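Local coordinates for esterase (Alcaligenes sp., PDB 1QLW), which probably hydrolyses carboxylic esters, as a bacterial esterase built on the alpha/beta hydrolase fold, at residues F21-G25 against N189-L193; M50-I56 against S98-D103; H69-T74 against G106-S110; T200-S206 against I223-V229. All blocks are in the same frame, centred on the assembly; numbering follows the deposited sequence.

Interaction 1: residues F21-G25 against N189-L193; sequences FFVGG and NLSKL
The ring of Phe-21 meets Leu-193 with an edge: methyl CD1 of Leu-193 lies in the ring plane, 3.8 Å from Phe-21 CZ, and the two side chains cross at about a right angle. Lys-196, further along the same helix, makes a cation-pi contact with this ring. The other flat group, the amide of Asn-189, puts OD1 3.4 Å from Gly-24 CA, while its ND2 donates a hydrogen bond to Asp-48 O. One water bridges the segments, accepting from Gly-25 N at 2.9 Å and donating to Asn-189 OD1 at 3.2 Å. In the fold, strand 13-23 pairs antiparallel with strand 43-57, and helix 185-197 lies against this antiparallel part of the alpha/beta hydrolase sheet; the axes of the two short segments run 9.2 Å apart at 120°. Val-23 fills the space between them. Val-23 CG1, anti to the backbone N (chi1 175°), reaches 3.4 Å from the carbonyl O of Asn-189 and 3.6 Å from CB of Lys-192, whose side chain runs antiparallel to the valine. Gly-24 has a positive phi, and a CB on it would collide with OD1 of Asn-189. Its carbonyl O accepts from Gln-170 NE2 of the second subunit.

Interaction 2: residues M50-I56 against S98-D103; sequences MYVRYQI and STYVID
Tyr-100 lays one face of its ring against Tyr-54 CB, a CH-pi contact with CB 3.7 Å from the centroid of the Tyr-100 ring, and takes Val-52 CG1 at its edge, in plane, 3.7 Å from Tyr-100 CD2. The two tyrosine rings are nearly parallel (21° apart) but displaced, with little overlap. A serine replacing Tyr-100 would probably leave Tyr-54 CB without the ring face under it and Val-52 CG1 without the ring edge it meets, opening a gap beside Leu-197 of helix 185-197. On the other face of the antiparallel strand pair, Tyr-51 and Asp-103 run alongside each other in the same direction, ring and carboxylate planes 42° apart, with Tyr-51 CD2 4.0 Å from Asp-103 OD2. The carboxylate is held by Arg-109 N and Gly-75 N and by a salt bridge to Arg-109 of the second subunit; Tyr-51 OH bonds to Glu-79 of that subunit. Arg-53 and Val-101 form an antiparallel hydrogen-bonded pair, the bond from Val-101 N to Arg-53 O being 2.8 Å and nearly straight (173°). The ladder therefore separates an apolar, aromatic face from a polar one whose charges are probably balanced in part by the second subunit.

Interaction 3: residues H69-T74 against G106-S110; sequences HGCCLT and GRGRS
Arg-107 and His-69 cross at a slant, guanidinium and imidazole planes 64° apart, with NH1 of Arg-107 at the edge of the ring, 3.2 Å from His-69 CE1. The arginine reaches there by bending twice, at chi2 (82°) and chi3 (55°), which brings NH1 into the mouth of the type II turn from Gly-70 to Leu-73. There NH1 donates to Gly-70 O at 2.8 Å and to Leu-73 O at 2.9 Å, both acceptors lying close to the guanidinium plane. Gly-70 O is gripped twice, since His-69 ND1 also donates to it, at 2.8 Å and on a lone pair in the carbonyl plane. The other ring nitrogen, NE2, pairs with Gln-104 N, and Thr-74 CA covers the centre of one ring face, so the imidazole is fixed in rotation. Thr-74 CG2 adds an apolar touch on Gly-108 CA at 3.9 Å. The turn itself carries the disulfide between the adjacent Cys-71 and Cys-72. This loop follows strand 65-68, where alpha/beta hydrolases commonly place a His-Gly pair near the oxyanion hole; a similar role here is plausible. A methionine for Arg-107 would probably leave the carbonyls of Gly-70 and Leu-73 without their shared donor and Asp-175 without its salt-bridge mate at NH2. One buried cation thus ties two irregular loops together through main-chain oxygens, its charge probably balanced by Asp-175.

Interaction 4: residues T200-S206 against I223-V229; sequences TVLLSHS and ITAIVSV. With SO4 (sulfate ion), chain D.
Ser-204 O accepts a hydrogen bond from Val-229 N, 2.8 Å long at 173°, among the straightest of the six main-chain bonds that join strands 200-205 and 223-229, the parallel arms of a beta-alpha-beta unit with helix 211-218 between them. Near the start Thr-224 is an extra residue in the register: its N bonds to Thr-200 O from above the carbonyl plane, and the next amide, Ala-225 N, is buried without a partner in the model. On one face Leu-203 and Val-227 run alongside each other in the same direction, CG of the leucine 3.9 Å from CB of the valine; Ile-313 and Trp-316 of helix 306-319 cover that valine. On the other face Leu-202 CD1 meets Ile-223 CG2 at 4.1 Å, beneath helix 211-218. Toward the strand end, His-205, its CG anti to the backbone N (chi1 -174°), carries CD2 to 3.3 Å from Val-229 O. Its ring stacks on His-298, and NE2 bonds to the carbonyl O of that residue. Val-229 O also accepts a hydrogen bond from Ser-206 N, at the sharp turn between strand and helix that matches the nucleophile elbow of this fold, with a strained positive phi of 57°; Ser-206 is probably the nucleophile. A sulfate, probably from the crystallisation liquor and also bound by Arg-265, accepts a hydrogen bond from Ser-206 OG at its O2, 2.8 Å away.

In the fold
Interactions 2, 3 and 4 are buried, whereas interaction 1 is partly exposed and lies farther from the chain's centre. Interactions 1 and 2 share the antiparallel part of the sheet: Phe-21 O and Val-23 O probably accept from Val-52 N and Met-50 N. Interaction 2 touches interaction 3 where Asp-103 O meets Ser-110 OG, with centres about 13 Å apart. Interaction 4 lies in the parallel part, about 17 Å from interaction 3 between centres, and alone makes no contact with the second subunit. The chemistry changes accordingly: backbone ladders join strands in interactions 2 and 4, a charged side chain caught by carbonyls links loops in interaction 3, and interaction 1 relies on apolar packing and one water.

Interaction 1: residues F21-G25 against N189-L193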
loop_
_atom_site.group_PDB
_atom_site.type_symbol
_atom_site.label_atom_id
_atom_site.label_comp_id
_atom_site.label_asym_id
_atom_site.label_seq_id
_atom_site.Cartn_x
_atom_site.Cartn_y
_atom_site.Cartn_z
ATOM N N PHE A 21 10.009 -1.223 -4.857
ATOM C CA PHE A 21 10.540 -2.561 -5.081
ATOM C C PHE A 21 10.138 -3.414 -3.871
ATOM O O PHE A 21 9.585 -2.883 -2.901
ATOM C CB PHE A 21 12.049 -2.574 -5.292
ATOM C CG PHE A 21 12.872 -1.991 -4.184
ATOM C CD1 PHE A 21 13.165 -0.634 -4.135
ATOM C CD2 PHE A 21 13.346 -2.774 -3.149
ATOM C CE1 PHE A 21 13.949 -0.098 -3.128
ATOM C CE2 PHE A 21 14.113 -2.254 -2.118
ATOM C CZ PHE A 21 14.413 -0.913 -2.118
ATOM N N PHE A 22 10.453 -4.697 -3.956
ATOM C CA PHE A 22 10.203 -5.592 -2.845
ATOM C C PHE A 22 11.499 -6.218 -2.376
ATOM O O PHE A 22 12.452 -6.401 -3.142
ATOM C CB PHE A 22 9.253 -6.744 -3.247
ATOM C CG PHE A 22 7.836 -6.248 -3.345
ATOM C CD1 PHE A 22 7.376 -5.565 -4.466
ATOM C CD2 PHE A 22 6.948 -6.450 -2.295
ATOM C CE1 PHE A 22 6.084 -5.079 -4.496
ATOM C CE2 PHE A 22 5.652 -5.994 -2.342
ATOM C CZ PHE A 22 5.216 -5.296 -3.452
ATOM N N VAL A 23 11.528 -6.565 -1.092
ATOM C CA VAL A 23 12.648 -7.261 -0.489
ATOM C C VAL A 23 12.158 -8.616 0.022
ATOM O O VAL A 23 11.140 -8.730 0.700
ATOM C CB VAL A 23 13.200 -6.465 0.710
ATOM C CG1 VAL A 23 14.284 -7.242 1.419
ATOM C CG2 VAL A 23 13.667 -5.106 0.209
ATOM N N GLY A 24 12.922 -9.661 -0.309
ATOM C CA GLY A 24 12.684 -10.960 0.282
ATOM C C GLY A 24 11.500 -11.704 -0.304
ATOM O O GLY A 24 11.108 -11.546 -1.464
ATOM N N GLY A 25 10.953 -12.576 0.533
ATOM C CA GLY A 25 9.881 -13.489 0.131
ATOM C C GLY A 25 10.402 -14.926 0.057
ATOM O O GLY A 25 11.590 -15.208 -0.043
ATOM N N ASN A 189 13.989 -8.973 6.419
ATOM C CA ASN A 189 13.908 -8.109 5.244
ATOM C C ASN A 189 14.555 -6.757 5.490
ATOM O O ASN A 189 15.164 -6.194 4.573
ATOM C CB ASN A 189 12.455 -7.970 4.798
ATOM C CG ASN A 189 11.948 -9.264 4.183
ATOM O OD1 ASN A 189 12.712 -9.996 3.568
ATOM N ND2 ASN A 189 10.659 -9.505 4.346
ATOM N N LEU A 190 14.466 -6.229 6.719
ATOM C CA LEU A 190 15.141 -4.968 7.014
ATOM C C LEU A 190 16.659 -5.145 6.937
ATOM O O LEU A 190 17.344 -4.197 6.544
ATOM C CB LEU A 190 14.739 -4.437 8.382
ATOM C CG LEU A 190 13.290 -3.929 8.454
ATOM C CD1 LEU A 190 12.904 -3.718 9.913
ATOM C CD2 LEU A 190 13.114 -2.652 7.663
ATOM N N SER A 191 17.189 -6.315 7.299
ATOM C CA SER A 191 18.630 -6.532 7.148
ATOM C C SER A 191 18.998 -6.532 5.668
ATOM O O SER A 191 19.961 -5.887 5.265
ATOM C CB SER A 191 19.040 -7.853 7.781
ATOM O OG SER A 191 20.383 -8.162 7.460
ATOM N N LYS A 192 18.216 -7.243 4.842
ATOM C CA LYS A 192 18.507 -7.233 3.406
ATOM C C LYS A 192 18.476 -5.819 2.877
ATOM O O LYS A 192 19.318 -5.445 2.052
ATOM C CB LYS A 192 17.490 -8.116 2.686
ATOM C CG LYS A 192 17.672 -9.596 2.974
ATOM C CD LYS A 192 16.610 -10.448 2.284
ATOM C CE LYS A 192 17.015 -11.919 2.394
ATOM N NZ LYS A 192 16.043 -12.814 1.722
ATOM N N LEU A 193 17.476 -5.019 3.278
ATOM C CA LEU A 193 17.400 -3.642 2.813
ATOM C C LEU A 193 18.586 -2.814 3.278
ATOM O O LEU A 193 19.185 -2.071 2.495
ATOM C CB LEU A 193 16.085 -3.017 3.274
ATOM C CG LEU A 193 15.856 -1.555 2.875
ATOM C CD1 LEU A 193 15.857 -1.361 1.376
ATOM C CD2 LEU A 193 14.574 -1.012 3.489
HETATM O O HOH W 1 11.518 -12.904 3.320
#

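Interaction 2: residues M50-I56 against S98-D103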
loop_
_atom_site.group_PDB
_atom_site.type_symbol
_atom_site.label_atom_id
_atom_site.label_comp_id
_atom_site.label_asym_id
_atom_site.label_seq_id
_atom_site.Cartn_x
_atom_site.Cartn_y
_atom_site.Cartn_z
ATOM N N MET A 50 8.514 -7.834 1.407
ATOM C CA MET A 50 8.246 -6.516 1.996
ATOM C C MET A 50 8.243 -5.443 0.911
ATOM O O MET A 50 9.272 -5.252 0.228
ATOM C CB MET A 50 9.327 -6.217 3.045
ATOM C CG MET A 50 9.227 -4.839 3.678
ATOM S SD MET A 50 10.494 -4.599 4.942
ATOM C CE MET A 50 11.943 -4.261 3.932
ATOM N N TYR A 51 7.136 -4.738 0.771
ATOM C CA TYR A 51 7.023 -3.584 -0.128
ATOM C C TYR A 51 7.840 -2.412 0.396
ATOM O O TYR A 51 7.787 -2.089 1.588
ATOM C CB TYR A 51 5.560 -3.153 -0.170
ATOM C CG TYR A 51 5.280 -1.872 -0.932
ATOM C CD1 TYR A 51 5.339 -1.840 -2.331
ATOM C CD2 TYR A 51 4.953 -0.708 -0.268
ATOM C CE1 TYR A 51 5.075 -0.672 -3.017
ATOM C CE2 TYR A 51 4.682 0.460 -0.963
ATOM C CZ TYR A 51 4.726 0.470 -2.349
ATOM O OH TYR A 51 4.416 1.652 -2.994
ATOM N N VAL A 52 8.552 -1.753 -0.509
ATOM C CA VAL A 52 9.361 -0.591 -0.198
ATOM C C VAL A 52 9.106 0.504 -1.234
ATOM O O VAL A 52 9.305 0.270 -2.430
ATOM C CB VAL A 52 10.867 -0.919 -0.186
ATOM C CG1 VAL A 52 11.667 0.292 0.283
ATOM C CG2 VAL A 52 11.169 -2.147 0.672
ATOM N N ARG A 53 8.721 1.691 -0.787
ATOM C CA ARG A 53 8.574 2.866 -1.648
ATOM C C ARG A 53 9.682 3.832 -1.268
ATOM O O ARG A 53 9.827 4.165 -0.084
ATOM C CB ARG A 53 7.217 3.531 -1.439
ATOM C CG ARG A 53 7.032 4.813 -2.236
ATOM C CD ARG A 53 6.954 4.552 -3.694
ATOM N NE ARG A 53 6.424 5.716 -4.401
ATOM C CZ ARG A 53 6.362 5.814 -5.718
ATOM N NH1 ARG A 53 6.835 4.782 -6.403
ATOM N NH2 ARG A 53 5.854 6.879 -6.324
ATOM N N TYR A 54 10.487 4.285 -2.220
ATOM C CA TYR A 54 11.602 5.185 -1.944
ATOM C C TYR A 54 11.413 6.509 -2.688
ATOM O O TYR A 54 10.880 6.592 -3.801
ATOM C CB TYR A 54 12.949 4.538 -2.302
ATOM C CG TYR A 54 13.242 4.317 -3.765
ATOM C CD1 TYR A 54 13.861 5.307 -4.525
ATOM C CD2 TYR A 54 12.926 3.120 -4.404
ATOM C CE1 TYR A 54 14.140 5.115 -5.865
ATOM C CE2 TYR A 54 13.215 2.935 -5.748
ATOM C CZ TYR A 54 13.807 3.931 -6.486
ATOM O OH TYR A 54 14.052 3.725 -7.824
ATOM N N GLN A 55 11.899 7.566 -2.032
ATOM C CA GLN A 55 11.963 8.901 -2.615
ATOM C C GLN A 55 13.329 9.468 -2.242
ATOM O O GLN A 55 13.743 9.376 -1.085
ATOM C CB GLN A 55 10.798 9.763 -2.163
ATOM C CG GLN A 55 9.495 9.288 -2.793
ATOM C CD GLN A 55 8.289 10.156 -2.676
ATOM O OE1 GLN A 55 7.775 10.729 -3.645
ATOM N NE2 GLN A 55 7.809 10.242 -1.453
ATOM N N ILE A 56 14.002 10.063 -3.223
ATOM C CA ILE A 56 15.384 10.513 -3.062
ATOM C C ILE A 56 15.446 11.996 -3.411
ATOM O O ILE A 56 15.190 12.365 -4.562
ATOM C CB ILE A 56 16.308 9.738 -4.030
ATOM C CG1 ILE A 56 16.197 8.233 -3.821
ATOM C CG2 ILE A 56 17.744 10.230 -3.894
ATOM C CD1 ILE A 56 17.107 7.289 -4.499
ATOM N N SER A 98 16.840 10.864 1.996
ATOM C CA SER A 98 16.118 9.838 1.274
ATOM C C SER A 98 15.262 9.018 2.225
ATOM O O SER A 98 15.689 8.777 3.357
ATOM C CB SER A 98 17.090 8.917 0.560
ATOM O OG SER A 98 17.781 9.662 -0.429
ATOM N N THR A 99 14.082 8.637 1.766
ATOM C CA THR A 99 13.174 7.873 2.597
ATOM C C THR A 99 12.796 6.556 1.923
ATOM O O THR A 99 12.587 6.490 0.707
ATOM C CB THR A 99 11.863 8.592 2.924
ATOM O OG1 THR A 99 11.155 8.827 1.714
ATOM C CG2 THR A 99 12.144 9.881 3.676
ATOM N N TYR A 100 12.752 5.517 2.741
ATOM C CA TYR A 100 12.338 4.172 2.317
ATOM C C TYR A 100 11.177 3.795 3.232
ATOM O O TYR A 100 11.411 3.562 4.416
ATOM C CB TYR A 100 13.488 3.178 2.378
ATOM C CG TYR A 100 14.522 3.418 1.307
ATOM C CD1 TYR A 100 15.402 4.482 1.358
ATOM C CD2 TYR A 100 14.608 2.590 0.195
ATOM C CE1 TYR A 100 16.286 4.744 0.331
ATOM C CE2 TYR A 100 15.510 2.820 -0.822
ATOM C CZ TYR A 100 16.348 3.902 -0.760
ATOM O OH TYR A 100 17.243 4.157 -1.763
ATOM N N VAL A 101 9.961 3.830 2.725
ATOM C CA VAL A 101 8.758 3.626 3.540
ATOM C C VAL A 101 8.206 2.252 3.195
ATOM O O VAL A 101 7.819 2.005 2.042
ATOM C CB VAL A 101 7.712 4.721 3.307
ATOM C CG1 VAL A 101 6.456 4.431 4.130
ATOM C CG2 VAL A 101 8.249 6.112 3.641
ATOM N N ILE A 102 8.163 1.371 4.187
ATOM C CA ILE A 102 7.774 -0.013 3.958
ATOM C C ILE A 102 6.323 -0.278 4.329
ATOM O O ILE A 102 5.702 0.461 5.093
ATOM C CB ILE A 102 8.700 -0.998 4.708
ATOM C CG1 ILE A 102 8.493 -0.996 6.217
ATOM C CG2 ILE A 102 10.156 -0.706 4.359
ATOM C CD1 ILE A 102 8.430 -2.288 6.926
ATOM N N ASP A 103 5.800 -1.380 3.766
ATOM C CA ASP A 103 4.689 -2.091 4.391
ATOM C C ASP A 103 5.291 -3.389 4.951
ATOM O O ASP A 103 5.975 -4.113 4.233
ATOM C CB ASP A 103 3.536 -2.432 3.455
ATOM C CG ASP A 103 2.681 -1.224 3.098
ATOM O OD1 ASP A 103 2.766 -0.189 3.814
ATOM O OD2 ASP A 103 1.854 -1.337 2.160
HETATM O O HOH W 2 9.573 6.974 0.318
#

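Interaction 3: residues H69-T74 against G106-S110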
loop_
_atom_site.group_PDB
_atom_site.type_symbol
_atom_site.label_atom_id
_atom_site.label_comp_id
_atom_site.label_asym_id
_atom_site.label_seq_id
_atom_site.Cartn_x
_atom_site.Cartn_y
_atom_site.Cartn_z
ATOM N N HIS A 69 6.259 1.172 10.055
ATOM C CA HIS A 69 5.020 1.312 10.802
ATOM C C HIS A 69 4.823 0.180 11.812
ATOM O O HIS A 69 5.471 -0.861 11.752
ATOM C CB HIS A 69 3.819 1.374 9.837
ATOM C CG HIS A 69 3.610 0.064 9.125
ATOM N ND1 HIS A 69 2.976 -0.991 9.762
ATOM C CD2 HIS A 69 3.943 -0.380 7.898
ATOM C CE1 HIS A 69 2.974 -2.026 8.912
ATOM N NE2 HIS A 69 3.553 -1.691 7.770
ATOM N N GLY A 70 3.864 0.417 12.710
ATOM C CA GLY A 70 3.515 -0.538 13.741
ATOM C C GLY A 70 2.212 -1.272 13.481
ATOM O O GLY A 70 1.889 -1.578 12.326
ATOM N N CYS A 71 1.510 -1.654 14.549
ATOM C CA CYS A 71 0.340 -2.499 14.390
ATOM C C CYS A 71 -0.773 -1.779 13.672
ATOM O O CYS A 71 -0.892 -0.557 13.693
ATOM C CB CYS A 71 -0.271 -3.008 15.692
ATOM S SG CYS A 71 -1.572 -1.972 16.397
ATOM N N CYS A 72 -1.650 -2.561 13.022
ATOM C CA CYS A 72 -2.970 -2.071 12.679
ATOM C C CYS A 72 -2.952 -0.954 11.646
ATOM O O CYS A 72 -3.968 -0.278 11.456
ATOM C CB CYS A 72 -3.641 -1.538 13.991
ATOM S SG CYS A 72 -3.341 -2.450 15.487
ATOM N N LEU A 73 -1.826 -0.748 10.987
ATOM C CA LEU A 73 -1.531 0.391 10.145
ATOM C C LEU A 73 -0.627 -0.074 9.012
ATOM O O LEU A 73 -0.144 -1.209 9.016
ATOM C CB LEU A 73 -0.812 1.482 10.966
ATOM C CG LEU A 73 -1.614 2.138 12.084
ATOM C CD1 LEU A 73 -0.669 2.844 13.065
ATOM C CD2 LEU A 73 -2.629 3.102 11.507
ATOM N N THR A 74 -0.387 0.819 8.065
ATOM C CA THR A 74 0.529 0.561 6.960
ATOM C C THR A 74 1.508 1.723 6.882
ATOM O O THR A 74 1.568 2.592 7.758
ATOM C CB THR A 74 -0.216 0.409 5.623
ATOM O OG1 THR A 74 -0.735 1.683 5.216
ATOM C CG2 THR A 74 -1.308 -0.636 5.711
ATOM N N GLY A 106 3.250 -9.213 5.236
ATOM C CA GLY A 106 1.900 -9.583 5.598
ATOM C C GLY A 106 0.986 -8.427 5.948
ATOM O O GLY A 106 0.000 -8.649 6.653
ATOM N N ARG A 107 1.284 -7.238 5.459
ATOM C CA ARG A 107 0.491 -6.045 5.718
ATOM C C ARG A 107 0.466 -5.204 4.439
ATOM O O ARG A 107 1.443 -5.141 3.715
ATOM C CB ARG A 107 1.092 -5.208 6.861
ATOM C CG ARG A 107 0.188 -4.153 7.457
ATOM C CD ARG A 107 -0.792 -4.657 8.507
ATOM N NE ARG A 107 -0.104 -5.365 9.586
ATOM C CZ ARG A 107 0.630 -4.781 10.530
ATOM N NH1 ARG A 107 0.640 -3.458 10.618
ATOM N NH2 ARG A 107 1.357 -5.530 11.336
ATOM N N GLY A 108 -0.629 -4.475 4.208
ATOM C CA GLY A 108 -0.626 -3.515 3.112
ATOM C C GLY A 108 -0.329 -4.199 1.788
ATOM O O GLY A 108 -0.970 -5.204 1.420
ATOM N N ARG A 109 0.615 -3.624 1.053
ATOM C CA ARG A 109 0.983 -4.146 -0.260
ATOM C C ARG A 109 1.884 -5.373 -0.241
ATOM O O ARG A 109 2.243 -5.861 -1.314
ATOM C CB ARG A 109 1.578 -2.998 -1.064
ATOM C CG ARG A 109 0.566 -1.911 -1.352
ATOM C CD ARG A 109 1.155 -0.740 -2.085
ATOM N NE ARG A 109 0.082 0.154 -2.530
ATOM C CZ ARG A 109 0.274 1.176 -3.346
ATOM N NH1 ARG A 109 1.505 1.581 -3.657
ATOM N NH2 ARG A 109 -0.771 1.784 -3.898
ATOM N N SER A 110 2.231 -5.867 0.946
ATOM C CA SER A 110 3.076 -7.042 1.155
ATOM C C SER A 110 2.219 -8.280 1.377
ATOM O O SER A 110 1.453 -8.352 2.345
ATOM C CB SER A 110 3.956 -6.802 2.374
ATOM O OG SER A 110 4.737 -5.647 2.218
#

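Interaction 4: residues T200-S206 against I223-V229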
loop_
_atom_site.group_PDB
_atom_site.type_symbol
_atom_site.label_atom_id
_atom_site.label_comp_id
_atom_site.label_asym_id
_atom_site.label_seq_id
_atom_site.Cartn_x
_atom_site.Cartn_y
_atom_site.Cartn_z
ATOM N N THR A 200 21.647 2.720 6.593
ATOM C CA THR A 200 20.375 3.399 6.753
ATOM C C THR A 200 20.077 3.558 8.235
ATOM O O THR A 200 20.517 2.767 9.081
ATOM C CB THR A 200 19.228 2.612 6.059
ATOM O OG1 THR A 200 17.984 3.315 6.166
ATOM C CG2 THR A 200 19.031 1.215 6.622
ATOM N N VAL A 201 19.323 4.590 8.541
ATOM C CA VAL A 201 18.794 4.811 9.870
ATOM C C VAL A 201 17.430 4.108 9.893
ATOM O O VAL A 201 16.554 4.467 9.098
ATOM C CB VAL A 201 18.598 6.291 10.182
ATOM C CG1 VAL A 201 17.911 6.509 11.518
ATOM C CG2 VAL A 201 19.939 7.020 10.112
ATOM N N LEU A 202 17.221 3.153 10.785
ATOM C CA LEU A 202 15.947 2.459 10.914
ATOM C C LEU A 202 15.086 3.186 11.932
ATOM O O LEU A 202 15.526 3.337 13.076
ATOM C CB LEU A 202 16.154 1.003 11.341
ATOM C CG LEU A 202 16.980 0.126 10.395
ATOM C CD1 LEU A 202 17.151 -1.273 10.972
ATOM C CD2 LEU A 202 16.405 0.049 8.996
ATOM N N LEU A 203 13.887 3.588 11.541
ATOM C CA LEU A 203 12.957 4.298 12.416
ATOM C C LEU A 203 11.670 3.487 12.489
ATOM O O LEU A 203 10.988 3.277 11.494
ATOM C CB LEU A 203 12.726 5.708 11.903
ATOM C CG LEU A 203 11.969 6.634 12.858
ATOM C CD1 LEU A 203 12.300 8.084 12.560
ATOM C CD2 LEU A 203 10.486 6.372 12.799
ATOM N N SER A 204 11.370 2.992 13.689
ATOM C CA SER A 204 10.226 2.119 13.919
ATOM C C SER A 204 9.255 2.686 14.931
ATOM O O SER A 204 9.479 3.730 15.551
ATOM C CB SER A 204 10.697 0.733 14.330
ATOM O OG SER A 204 11.362 0.829 15.572
ATOM N N HIS A 205 8.140 1.978 15.129
ATOM C CA HIS A 205 7.027 2.463 15.929
ATOM C C HIS A 205 6.281 1.317 16.579
ATOM O O HIS A 205 5.824 0.416 15.882
ATOM C CB HIS A 205 6.045 3.231 15.007
ATOM C CG HIS A 205 4.908 3.913 15.695
ATOM N ND1 HIS A 205 3.660 3.988 15.100
ATOM C CD2 HIS A 205 4.848 4.547 16.888
ATOM C CE1 HIS A 205 2.904 4.664 15.967
ATOM N NE2 HIS A 205 3.577 5.031 17.045
ATOM N N SER A 206 6.100 1.340 17.899
ATOM C CA SER A 206 5.139 0.455 18.557
ATOM C C SER A 206 5.350 -1.020 18.306
ATOM O O SER A 206 6.406 -1.493 18.734
ATOM C CB SER A 206 3.737 0.950 18.185
ATOM O OG SER A 206 2.823 0.571 19.205
ATOM N N ILE A 223 23.374 -0.991 9.344
ATOM C CA ILE A 223 22.488 -0.313 10.283
ATOM C C ILE A 223 23.244 0.831 10.927
ATOM O O ILE A 223 24.110 0.625 11.787
ATOM C CB ILE A 223 21.923 -1.268 11.340
ATOM C CG1 ILE A 223 21.233 -2.423 10.616
ATOM C CG2 ILE A 223 20.982 -0.531 12.287
ATOM C CD1 ILE A 223 20.668 -3.485 11.509
ATOM N N THR A 224 22.943 2.052 10.535
ATOM C CA THR A 224 23.721 3.212 10.959
ATOM C C THR A 224 23.291 3.716 12.318
ATOM O O THR A 224 24.135 4.115 13.122
ATOM C CB THR A 224 23.543 4.312 9.884
ATOM O OG1 THR A 224 23.861 3.771 8.598
ATOM C CG2 THR A 224 24.392 5.525 10.192
ATOM N N ALA A 225 22.001 3.709 12.562
ATOM C CA ALA A 225 21.425 4.198 13.793
ATOM C C ALA A 225 19.992 3.671 13.874
ATOM O O ALA A 225 19.434 3.272 12.849
ATOM C CB ALA A 225 21.406 5.723 13.849
ATOM N N ILE A 226 19.437 3.669 15.073
ATOM C CA ILE A 226 18.068 3.220 15.296
ATOM C C ILE A 226 17.308 4.289 16.059
ATOM O O ILE A 226 17.797 4.752 17.087
ATOM C CB ILE A 226 18.021 1.880 16.054
ATOM C CG1 ILE A 226 18.712 0.779 15.259
ATOM C CG2 ILE A 226 16.607 1.530 16.468
ATOM C CD1 ILE A 226 18.955 -0.488 16.032
ATOM N N VAL A 227 16.116 4.598 15.566
ATOM C CA VAL A 227 15.170 5.464 16.240
ATOM C C VAL A 227 13.899 4.644 16.470
ATOM O O VAL A 227 13.375 4.097 15.501
ATOM C CB VAL A 227 14.846 6.745 15.466
ATOM C CG1 VAL A 227 13.804 7.586 16.190
ATOM C CG2 VAL A 227 16.108 7.546 15.167
ATOM N N SER A 228 13.437 4.535 17.705
ATOM C CA SER A 228 12.234 3.739 17.981
ATOM C C SER A 228 11.244 4.639 18.706
ATOM O O SER A 228 11.550 5.126 19.796
ATOM C CB SER A 228 12.655 2.495 18.758
ATOM O OG SER A 228 11.656 1.549 18.998
ATOM N N VAL A 229 10.077 4.836 18.107
ATOM C CA VAL A 229 9.016 5.666 18.665
ATOM C C VAL A 229 8.050 4.801 19.464
ATOM O O VAL A 229 7.397 3.918 18.874
ATOM C CB VAL A 229 8.283 6.417 17.544
ATOM C CG1 VAL A 229 7.172 7.250 18.153
ATOM C CG2 VAL A 229 9.269 7.272 16.767
HETATM S S SO4 D . 2.412 -3.180 20.389
HETATM O O1 SO4 D . 1.468 -3.540 21.518
HETATM O O2 SO4 D . 2.888 -1.769 20.665
HETATM O O3 SO4 D . 1.639 -3.246 19.112
HETATM O O4 SO4 D . 3.602 -4.068 20.409
#